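Local coordinates for uncharacterized protein (Bacteroides fragilis, PDB 4FR9), which is of unknown function but resembles beta-lactamase-inhibitor (BLIP-like) proteins and probably belongs to the PepSY-like group, at residues A[71-74]-A[75-79]. Sequence-based numbering, arbitrary orientation.
Sequences NNLP and PAVLT
L73 and V77 meet through their methyl groups just where the loop following strand 60-67 turns into helix 75-83. Followed outward, the L73 side chain first lies alongside the opening turn: L73 CB is 4.0 Å from L78 N and also faces L78 CB. At the branch, L73 CD1 and CD2 both close on V77 CG1, CD2 at 4.0 Å, and the two side chains cross at about a right angle. V77 can serve two neighbours because its methyls diverge: CG1, anti to the backbone N (chi1 -180°), is given to L73, while V77 CG2 reaches P74 CG at 3.9 Å. The P74 ring and V77 thus run side by side, pointing the same way, and F107 of strand 105-112 touches L73, P74 and V77 alike, which places this apolar cluster between helix start and sheet.

The backbone evidence for the helix start is the P74 carbonyl. P74 O accepts L78 N at 2.9 Å in a nearly straight bond (173° at the hydrogen). A weak, bent bond from V77 N to P74 O adds to it. One residue on, P75 O is gripped twice, by T79 N and, from the opposite face of its plane, by T79 OG1 at 3.0 Å. P74 as N-cap, P75 at N1, where proline's missing N-H costs no helical hydrogen bond, and the i to i+4 bond to the cap carbonyl are characteristic of an alpha-helix N-terminus, here packed against an antiparallel sheet.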
ATOM      1  N   ASN A  71       6.734  -9.438 -11.606  1.00 16.78           N
ATOM      2  CA  ASN A  71       7.867  -8.936 -12.332  1.00 17.69           C
ATOM      3  C   ASN A  71       8.177  -7.482 -12.058  1.00 17.95           C
ATOM      4  O   ASN A  71       9.203  -6.984 -12.464  1.00 19.61           O
ATOM      5  CB  ASN A  71       7.677  -9.121 -13.838  1.00 18.18           C
ATOM      6  CG  ASN A  71       7.814 -10.534 -14.265  1.00 19.32           C
ATOM      7  OD1 ASN A  71       8.208 -11.419 -13.481  1.00 19.54           O
ATOM      8  ND2 ASN A  71       7.604 -10.751 -15.562  1.00 24.13           N
ATOM      9  N   ASN A  72       7.298  -6.785 -11.334  1.00 17.48           N
ATOM     10  CA  ASN A  72       7.589  -5.422 -10.899  1.00 18.99           C
ATOM     11  C   ASN A  72       8.274  -5.356  -9.545  1.00 17.82           C
ATOM     12  O   ASN A  72       8.571  -4.269  -9.072  1.00 20.70           O
ATOM     13  CB  ASN A  72       6.307  -4.596 -10.873  1.00 19.88           C
ATOM     14  CG  ASN A  72       5.690  -4.458 -12.242  1.00 24.52           C
ATOM     15  OD1 ASN A  72       4.487  -4.672 -12.397  1.00 31.35           O
ATOM     16  ND2 ASN A  72       6.505  -4.119 -13.229  1.00 29.45           N
ATOM     17  N   LEU A  73       8.500  -6.507  -8.911  1.00 16.87           N
ATOM     18  CA  LEU A  73       9.224  -6.554  -7.641  1.00 17.00           C
ATOM     19  C   LEU A  73      10.707  -6.378  -7.904  1.00 16.56           C
ATOM     20  O   LEU A  73      11.213  -6.818  -8.945  1.00 18.37           O
ATOM     21  CB  LEU A  73       8.999  -7.882  -6.959  1.00 16.44           C
ATOM     22  CG  LEU A  73       7.576  -8.163  -6.521  1.00 16.77           C
ATOM     23  CD1 LEU A  73       7.404  -9.620  -6.090  1.00 19.17           C
ATOM     24  CD2 LEU A  73       7.166  -7.163  -5.427  1.00 19.44           C
ATOM     25  N   PRO A  74      11.439  -5.789  -6.946  1.00 17.12           N
ATOM     26  CA  PRO A  74      12.902  -5.713  -7.089  1.00 17.95           C
ATOM     27  C   PRO A  74      13.501  -7.122  -7.104  1.00 16.34           C
ATOM     28  O   PRO A  74      12.909  -8.066  -6.552  1.00 15.90           O
ATOM     29  CB  PRO A  74      13.367  -4.929  -5.855  1.00 22.33           C
ATOM     30  CG  PRO A  74      12.206  -4.715  -5.028  1.00 20.84           C
ATOM     31  CD  PRO A  74      10.962  -5.135  -5.739  1.00 17.38           C
ATOM     32  N   PRO A  75      14.695  -7.262  -7.669  1.00 15.44           N
ATOM     33  CA  PRO A  75      15.327  -8.572  -7.787  1.00 15.83           C
ATOM     34  C   PRO A  75      15.335  -9.431  -6.502  1.00 15.27           C
ATOM     35  O   PRO A  75      14.993 -10.598  -6.540  1.00 15.26           O
ATOM     36  CB  PRO A  75      16.718  -8.216  -8.296  1.00 17.08           C
ATOM     37  CG  PRO A  75      16.456  -7.018  -9.132  1.00 17.49           C
ATOM     38  CD  PRO A  75      15.444  -6.230  -8.390  1.00 17.13           C
ATOM     39  N   ALA A  76      15.752  -8.844  -5.377  1.00 15.63           N
ATOM     40  CA  ALA A  76      15.849  -9.644  -4.163  1.00 15.70           C
ATOM     41  C   ALA A  76      14.491 -10.158  -3.717  1.00 14.54           C
ATOM     42  O   ALA A  76      14.386 -11.224  -3.093  1.00 15.64           O
ATOM     43  CB  ALA A  76      16.494  -8.827  -3.021  1.00 17.52           C
ATOM     44  N   VAL A  77      13.444  -9.378  -3.963  1.00 15.43           N
ATOM     45  CA  VAL A  77      12.092  -9.722  -3.532  1.00 15.12           C
ATOM     46  C   VAL A  77      11.500 -10.769  -4.462  1.00 14.37           C
ATOM     47  O   VAL A  77      10.896 -11.737  -4.016  1.00 15.16           O
ATOM     48  CB  VAL A  77      11.204  -8.500  -3.397  1.00 15.67           C
ATOM     49  CG1 VAL A  77       9.799  -8.886  -2.936  1.00 17.73           C
ATOM     50  CG2 VAL A  77      11.821  -7.519  -2.402  1.00 17.91           C
ATOM     51  N   LEU A  78      11.654 -10.570  -5.779  1.00 14.69           N
ATOM     52  CA  LEU A  78      11.184 -11.591  -6.723  1.00 14.70           C
ATOM     53  C   LEU A  78      11.856 -12.936  -6.427  1.00 14.30           C
ATOM     54  O   LEU A  78      11.192 -13.964  -6.398  1.00 15.32           O
ATOM     55  CB  LEU A  78      11.466 -11.142  -8.156  1.00 15.14           C
ATOM     56  CG  LEU A  78      11.056 -12.180  -9.230  1.00 16.27           C
ATOM     57  CD1 LEU A  78       9.582 -12.476  -9.200  1.00 17.41           C
ATOM     58  CD2 LEU A  78      11.557 -11.687 -10.624  1.00 19.09           C
ATOM     59  N   THR A  79      13.168 -12.911  -6.204  1.00 14.61           N
ATOM     60  CA  THR A  79      13.906 -14.127  -5.886  1.00 15.93           C
ATOM     61  C   THR A  79      13.340 -14.776  -4.622  1.00 16.06           C
ATOM     62  O   THR A  79      13.078 -15.974  -4.619  1.00 16.48           O
ATOM     63  CB  THR A  79      15.414 -13.838  -5.728  1.00 16.75           C
ATOM     64  OG1 THR A  79      15.952 -13.387  -6.967  1.00 18.15           O
ATOM     65  CG2 THR A  79      16.181 -15.062  -5.235  1.00 20.54           C
TER